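Side-chain contacts in ABC transporter sugar binding protein (Xanthomonas axonopodis pv. citri, PDB 3UOR), which probably binds maltose or a related sugar in the periplasm and delivers it to an ABC transporter for uptake: residues R207-R210 with D211-Y215; I380-E383 with M384-V387. All blocks are in the same frame, centred on the assembly; numbering follows the deposited sequence.

Contact 1 (R207-R210 with D211-Y215); sequences RLLR and DHDNY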
ATOM      1  N   ARG A 207      11.977  13.154   5.207  1.00 35.63           N
ATOM      2  CA  ARG A 207      11.343  12.041   5.885  1.00 42.76           C
ATOM      3  C   ARG A 207      10.236  12.592   6.810  1.00 38.80           C
ATOM      4  O   ARG A 207      10.356  13.704   7.320  1.00 34.00           O
ATOM      5  CB  ARG A 207      12.434  11.349   6.693  1.00 55.14           C
ATOM      6  CG  ARG A 207      12.141   9.967   7.212  1.00 55.96           C
ATOM      7  CD  ARG A 207      13.354   9.469   8.010  1.00 53.26           C
ATOM      8  NE  ARG A 207      13.103   8.169   8.607  1.00 47.28           N
ATOM      9  CZ  ARG A 207      12.833   7.078   7.904  1.00 45.94           C
ATOM     10  NH1 ARG A 207      12.798   7.141   6.579  1.00 55.79           N
ATOM     11  NH2 ARG A 207      12.612   5.922   8.523  1.00 54.07           N
ATOM     12  N   LEU A 208       9.162  11.829   7.002  1.00 31.06           N
ATOM     13  CA  LEU A 208       8.053  12.247   7.862  1.00 31.86           C
ATOM     14  C   LEU A 208       8.370  12.199   9.362  1.00 34.40           C
ATOM     15  O   LEU A 208       7.643  12.781  10.169  1.00 34.55           O
ATOM     16  CB  LEU A 208       6.809  11.421   7.553  1.00 26.86           C
ATOM     17  CG  LEU A 208       6.118  11.841   6.258  1.00 30.30           C
ATOM     18  CD1 LEU A 208       4.965  10.922   5.931  1.00 31.41           C
ATOM     19  CD2 LEU A 208       5.631  13.287   6.364  1.00 30.70           C
ATOM     20  N   LEU A 209       9.438  11.500   9.747  1.00 36.22           N
ATOM     21  CA  LEU A 209       9.922  11.541  11.138  1.00 29.05           C
ATOM     22  C   LEU A 209      11.362  12.023  11.113  1.00 38.69           C
ATOM     23  O   LEU A 209      11.988  12.048  10.054  1.00 41.16           O
ATOM     24  CB  LEU A 209       9.868  10.151  11.781  1.00 27.27           C
ATOM     25  CG  LEU A 209       8.496   9.479  11.828  1.00 26.72           C
ATOM     26  CD1 LEU A 209       8.618   8.125  12.530  1.00 19.81           C
ATOM     27  CD2 LEU A 209       7.504  10.394  12.569  1.00 22.06           C
ATOM     28  N   ARG A 210      11.899  12.398  12.262  1.00 35.50           N
ATOM     29  CA  ARG A 210      13.271  12.889  12.295  1.00 35.16           C
ATOM     30  C   ARG A 210      13.982  12.419  13.543  1.00 39.94           C
ATOM     31  O   ARG A 210      13.355  11.914  14.479  1.00 36.00           O
ATOM     32  CB  ARG A 210      13.307  14.415  12.252  1.00 34.12           C
ATOM     33  CG  ARG A 210      12.573  15.060  13.445  1.00 38.83           C
ATOM     34  CD  ARG A 210      12.476  16.572  13.309  1.00 37.73           C
ATOM     35  NE  ARG A 210      11.686  17.129  14.395  1.00 39.46           N
ATOM     36  CZ  ARG A 210      12.168  17.379  15.606  1.00 42.61           C
ATOM     37  NH1 ARG A 210      13.443  17.123  15.868  1.00 41.70           N
ATOM     38  NH2 ARG A 210      11.372  17.874  16.555  1.00 40.12           N
ATOM     39  N   ASP A 211      15.300  12.598  13.538  1.00 37.95           N
ATOM     40  CA  ASP A 211      16.145  12.343  14.696  1.00 42.29           C
ATOM     41  C   ASP A 211      15.950  10.930  15.241  1.00 44.86           C
ATOM     42  O   ASP A 211      15.409  10.732  16.331  1.00 43.48           O
ATOM     43  CB  ASP A 211      15.914  13.403  15.778  1.00 45.80           C
ATOM     44  CG  ASP A 211      16.870  13.253  16.950  1.00 66.87           C
ATOM     45  OD1 ASP A 211      16.508  13.648  18.080  1.00 75.32           O
ATOM     46  OD2 ASP A 211      17.988  12.731  16.745  1.00 75.03           O
ATOM     47  N   HIS A 212      16.402   9.959  14.460  1.00 45.67           N
ATOM     48  CA  HIS A 212      16.318   8.548  14.808  1.00 47.69           C
ATOM     49  C   HIS A 212      14.871   8.114  14.895  1.00 46.17           C
ATOM     50  O   HIS A 212      14.532   7.166  15.615  1.00 38.33           O
ATOM     51  CB  HIS A 212      17.063   8.248  16.108  1.00 46.27           C
ATOM     52  CG  HIS A 212      18.535   8.475  16.016  1.00 53.29           C
ATOM     53  ND1 HIS A 212      19.147   9.603  16.519  1.00 56.10           N
ATOM     54  CD2 HIS A 212      19.518   7.732  15.453  1.00 55.33           C
ATOM     55  CE1 HIS A 212      20.447   9.534  16.289  1.00 59.03           C
ATOM     56  NE2 HIS A 212      20.697   8.407  15.646  1.00 59.02           N
ATOM     57  N   ASP A 213      14.037   8.798  14.118  1.00 39.42           N
ATOM     58  CA  ASP A 213      12.608   8.521  14.074  1.00 37.81           C
ATOM     59  C   ASP A 213      11.996   8.633  15.465  1.00 36.62           C
ATOM     60  O   ASP A 213      11.024   7.965  15.772  1.00 41.26           O
ATOM     61  CB  ASP A 213      12.341   7.154  13.465  1.00 33.12           C
ATOM     62  CG  ASP A 213      12.601   7.128  11.963  1.00 41.53           C
ATOM     63  OD1 ASP A 213      12.837   8.201  11.362  1.00 34.94           O
ATOM     64  OD2 ASP A 213      12.558   6.033  11.379  1.00 46.48           O
ATOM     65  N   ASN A 214      12.586   9.500  16.287  1.00 33.66           N
ATOM     66  CA  ASN A 214      12.116   9.757  17.635  1.00 39.46           C
ATOM     67  C   ASN A 214      11.188  10.960  17.711  1.00 39.47           C
ATOM     68  O   ASN A 214      10.567  11.174  18.732  1.00 35.98           O
ATOM     69  CB  ASN A 214      13.293   9.951  18.598  1.00 31.75           C
ATOM     70  CG  ASN A 214      14.046   8.665  18.850  1.00 40.69           C
ATOM     71  OD1 ASN A 214      13.498   7.577  18.690  1.00 42.82           O
ATOM     72  ND2 ASN A 214      15.312   8.781  19.242  1.00 35.92           N
ATOM     73  N   TYR A 215      11.102  11.751  16.647  1.00 38.50           N
ATOM     74  CA  TYR A 215      10.215  12.920  16.662  1.00 34.68           C
ATOM     75  C   TYR A 215       9.448  13.003  15.372  1.00 35.34           C
ATOM     76  O   TYR A 215       9.917  12.524  14.332  1.00 31.48           O
ATOM     77  CB  TYR A 215      11.011  14.208  16.793  1.00 40.82           C
ATOM     78  CG  TYR A 215      11.672  14.431  18.132  1.00 46.02           C
ATOM     79  CD1 TYR A 215      10.985  15.049  19.168  1.00 40.77           C
ATOM     80  CD2 TYR A 215      12.990  14.045  18.352  1.00 45.72           C
ATOM     81  CE1 TYR A 215      11.585  15.268  20.391  1.00 45.54           C
ATOM     82  CE2 TYR A 215      13.597  14.253  19.573  1.00 41.80           C
ATOM     83  CZ  TYR A 215      12.892  14.870  20.586  1.00 46.61           C
ATOM     84  OH  TYR A 215      13.494  15.085  21.804  1.00 53.39           O
TER

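Contact 2 (I380-E383 with M384-V387); sequences IVQE and MRLV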
ATOM      1  N   ILE A 380       0.441   6.948  14.161  1.00 30.35           N
ATOM      2  CA  ILE A 380       0.858   8.210  13.587  1.00 31.71           C
ATOM      3  C   ILE A 380       0.005   8.636  12.384  1.00 32.01           C
ATOM      4  O   ILE A 380      -0.459   9.779  12.333  1.00 34.30           O
ATOM      5  CB  ILE A 380       2.363   8.183  13.267  1.00 28.17           C
ATOM      6  CG1 ILE A 380       3.140   8.184  14.585  1.00 29.88           C
ATOM      7  CG2 ILE A 380       2.750   9.362  12.385  1.00 27.13           C
ATOM      8  CD1 ILE A 380       4.611   7.771  14.456  1.00 24.85           C
ATOM      9  N   VAL A 381      -0.242   7.737  11.431  1.00 33.77           N
ATOM     10  CA  VAL A 381      -1.017   8.155  10.266  1.00 34.13           C
ATOM     11  C   VAL A 381      -2.464   8.386  10.602  1.00 32.56           C
ATOM     12  O   VAL A 381      -3.105   9.180   9.931  1.00 36.36           O
ATOM     13  CB  VAL A 381      -0.922   7.239   9.005  1.00 33.67           C
ATOM     14  CG1 VAL A 381       0.460   7.250   8.444  1.00 36.01           C
ATOM     15  CG2 VAL A 381      -1.387   5.851   9.301  1.00 26.35           C
ATOM     16  N   GLN A 382      -2.989   7.697  11.615  1.00 33.38           N
ATOM     17  CA  GLN A 382      -4.323   8.027  12.098  1.00 30.32           C
ATOM     18  C   GLN A 382      -4.389   9.468  12.610  1.00 38.50           C
ATOM     19  O   GLN A 382      -5.343  10.172  12.317  1.00 41.89           O
ATOM     20  CB  GLN A 382      -4.821   7.048  13.169  1.00 41.37           C
ATOM     21  CG  GLN A 382      -5.185   5.647  12.628  1.00 49.04           C
ATOM     22  CD  GLN A 382      -5.982   5.685  11.313  1.00 60.37           C
ATOM     23  OE1 GLN A 382      -6.813   6.572  11.092  1.00 70.37           O
ATOM     24  NE2 GLN A 382      -5.731   4.711  10.442  1.00 55.68           N
ATOM     25  N   GLU A 383      -3.400   9.911  13.383  1.00 31.21           N
ATOM     26  CA  GLU A 383      -3.372  11.321  13.801  1.00 28.61           C
ATOM     27  C   GLU A 383      -3.276  12.233  12.576  1.00 35.05           C
ATOM     28  O   GLU A 383      -3.978  13.230  12.490  1.00 31.78           O
ATOM     29  CB  GLU A 383      -2.202  11.619  14.734  1.00 25.36           C
ATOM     30  CG  GLU A 383      -2.268  10.871  16.061  1.00 40.78           C
ATOM     31  CD  GLU A 383      -3.474  11.293  16.887  1.00 40.72           C
ATOM     32  OE1 GLU A 383      -3.843  12.483  16.827  1.00 44.32           O
ATOM     33  OE2 GLU A 383      -4.041  10.434  17.574  1.00 47.27           O
ATOM     34  N   MET A 384      -2.429  11.870  11.614  1.00 25.30           N
ATOM     35  CA  MET A 384      -2.210  12.733  10.470  1.00 28.26           C
ATOM     36  C   MET A 384      -3.544  12.970   9.791  1.00 34.10           C
ATOM     37  O   MET A 384      -3.868  14.081   9.413  1.00 33.20           O
ATOM     38  CB  MET A 384      -1.247  12.102   9.458  1.00 20.76           C
ATOM     39  CG  MET A 384      -1.265  12.803   8.081  1.00 25.97           C
ATOM     40  SD  MET A 384      -0.260  11.909   6.898  1.00 36.62           S
ATOM     41  CE  MET A 384      -1.400  10.583   6.516  1.00 27.16           C
ATOM     42  N   ARG A 385      -4.311  11.908   9.625  1.00 30.88           N
ATOM     43  CA  ARG A 385      -5.546  12.002   8.883  1.00 35.63           C
ATOM     44  C   ARG A 385      -6.602  12.820   9.657  1.00 38.11           C
ATOM     45  O   ARG A 385      -7.410  13.540   9.059  1.00 28.66           O
ATOM     46  CB  ARG A 385      -6.066  10.601   8.624  1.00 40.89           C
ATOM     47  CG  ARG A 385      -7.370  10.592   7.927  1.00 53.38           C
ATOM     48  CD  ARG A 385      -8.021   9.254   8.060  1.00 63.75           C
ATOM     49  NE  ARG A 385      -8.566   8.990   9.388  1.00 71.16           N
ATOM     50  CZ  ARG A 385      -9.514   9.720   9.964  1.00 77.19           C
ATOM     51  NH1 ARG A 385      -9.997  10.810   9.358  1.00 72.02           N
ATOM     52  NH2 ARG A 385      -9.959   9.370  11.162  1.00 83.55           N
ATOM     53  N   LEU A 386      -6.596  12.712  10.983  1.00 30.10           N
ATOM     54  CA  LEU A 386      -7.563  13.461  11.788  1.00 33.25           C
ATOM     55  C   LEU A 386      -7.306  14.942  11.636  1.00 32.73           C
ATOM     56  O   LEU A 386      -8.227  15.740  11.539  1.00 42.00           O
ATOM     57  CB  LEU A 386      -7.469  13.097  13.271  1.00 36.78           C
ATOM     58  CG  LEU A 386      -8.021  11.724  13.651  1.00 56.90           C
ATOM     59  CD1 LEU A 386      -7.883  11.483  15.155  1.00 54.45           C
ATOM     60  CD2 LEU A 386      -9.473  11.611  13.219  1.00 63.62           C
ATOM     61  N   VAL A 387      -6.037  15.306  11.632  1.00 34.54           N
ATOM     62  CA  VAL A 387      -5.644  16.700  11.513  1.00 35.49           C
ATOM     63  C   VAL A 387      -5.958  17.224  10.128  1.00 38.63           C
ATOM     64  O   VAL A 387      -6.451  18.334   9.982  1.00 41.59           O
ATOM     65  CB  VAL A 387      -4.159  16.880  11.799  1.00 34.52           C
ATOM     66  CG1 VAL A 387      -3.682  18.174  11.240  1.00 41.05           C
ATOM     67  CG2 VAL A 387      -3.920  16.837  13.297  1.00 30.92           C
TER

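Contact 1 (R207-R210 with D211-Y215)
Arg207 reaches past the start of a short beta hairpin and grips the carboxylate of Asp213 side-on with two nitrogens. NE donates to OD1 of Asp213 at 2.8 Å and NH2 of the same arginine to Asp213 OD2 at 2.9 Å, both nearly straight and both meeting syn lone pairs. The guanidinium and carboxylate lie almost coplanar, 13° apart, which suits a bidentate salt bridge. Extension of the arginine chain from CG to NE gives it the length to span the hairpin's side.

The tighter part lies between these ions and the strands. Leu209, buried, sets CB 3.6 Å from Asp213 OD1 and CD1 against Asp213 CB, while Pro372 of a loop and Val409 of helix 398-412 also touch it. Arg210 pairs with Tyr215 in antiparallel, hydrogen-bonded fashion, N of Arg210 to O of Tyr215 at 2.9 Å and N of Tyr215 back to O of Arg210 at 3.1 Å. Asn214 N adds a weak bond to the same carbonyl. Asn214 and Tyr215 thus both face Arg210, a classic beta bulge beside the type I' turn from Asp211 to Asn214.

Looser is the solvent side, where Arg207 is exposed, as are Asp211 and His212, joined by a weak side-chain bond. The Arg210 guanidinium lies flat on Tyr215, planes 5° apart, with Tyr215 CB 3.6 Å from CZ of Arg210, over the centre of the group. The hairpin thus treats its two arginine charges differently: one is probably neutralised by a coplanar carboxylate, the other rests in an offset stack on the base of the Tyr215 side chain.

Contact 2 (I380-E383 with M384-V387)
Gln382 and Arg385, one turn apart on the same helix, meet through their polar ends: Arg385 NE points at OE1 of Gln382 over 3.4 Å, a weak but nearly straight hydrogen bond (167°). The oxygen lies at the guanidinium edge, in its plane, whereas the amide itself is turned about 50° from that plane. Both chains must fold to meet. Gln382 bends at chi2, and Arg385 turns at chi3 (74°) to bring NE back along the helix.

Val381 and Met384 are buried, and Met384 curls its terminal methyl toward the preceding turn, CE coming 4.2 Å from CB of Val381. Its chain is extended until a turn at chi3 brings CE round to that valine. On the exposed side of the helix Leu386 lies against the backbone, CG 3.4 Å from O of Gln382, while the buried Val387 sets CG2 3.7 Å from O of Glu383.

Behind these side chains the main chain fixes their spacing with four consecutive i to i+4 hydrogen bonds, from Met384 N to Ile380 O at 3.0 Å through to Val387 N to Glu383 O, also 3.0 Å. The repeat places Gln382 and Arg385 on neighbouring turns of one flank. Farther out, Arg385 NH1 also forms a long, weak ion pair with Glu389.

Helix 377-394 packs against two others. Met384 touches Leu198 and Arg385 touches Gln197 of helix 195-202, with Phe194 just before that helix meeting Val381, Gln382 and Met384, while Glu383 and Val387 pack on helix 398-412, Glu383 through Leu405, Arg408 and Ile412 and Val387 through Ala401.

In the fold
Contact 1 precedes contact 2 along the chain, and the two lie on the same side of the molecule, their centres 16 Å apart and their nearest atoms about 4 Å apart without touching. The hairpin of contact 1 follows helix 195-202, whereas contact 2 sits within helix 377-394. Two helices and Phe218 link them: helix 398-412 receives side chains from both contacts, Leu208 of segment 207-210 touches helix 195-202 as contact 2 does, and Phe218, shortly after the hairpin, meets Leu208 and Ile380. Residues well separated in sequence are thus gathered into one region, where a beta hairpin lies against helices, helix 414-422 among them, in a protein of the extracellular solute-binding family.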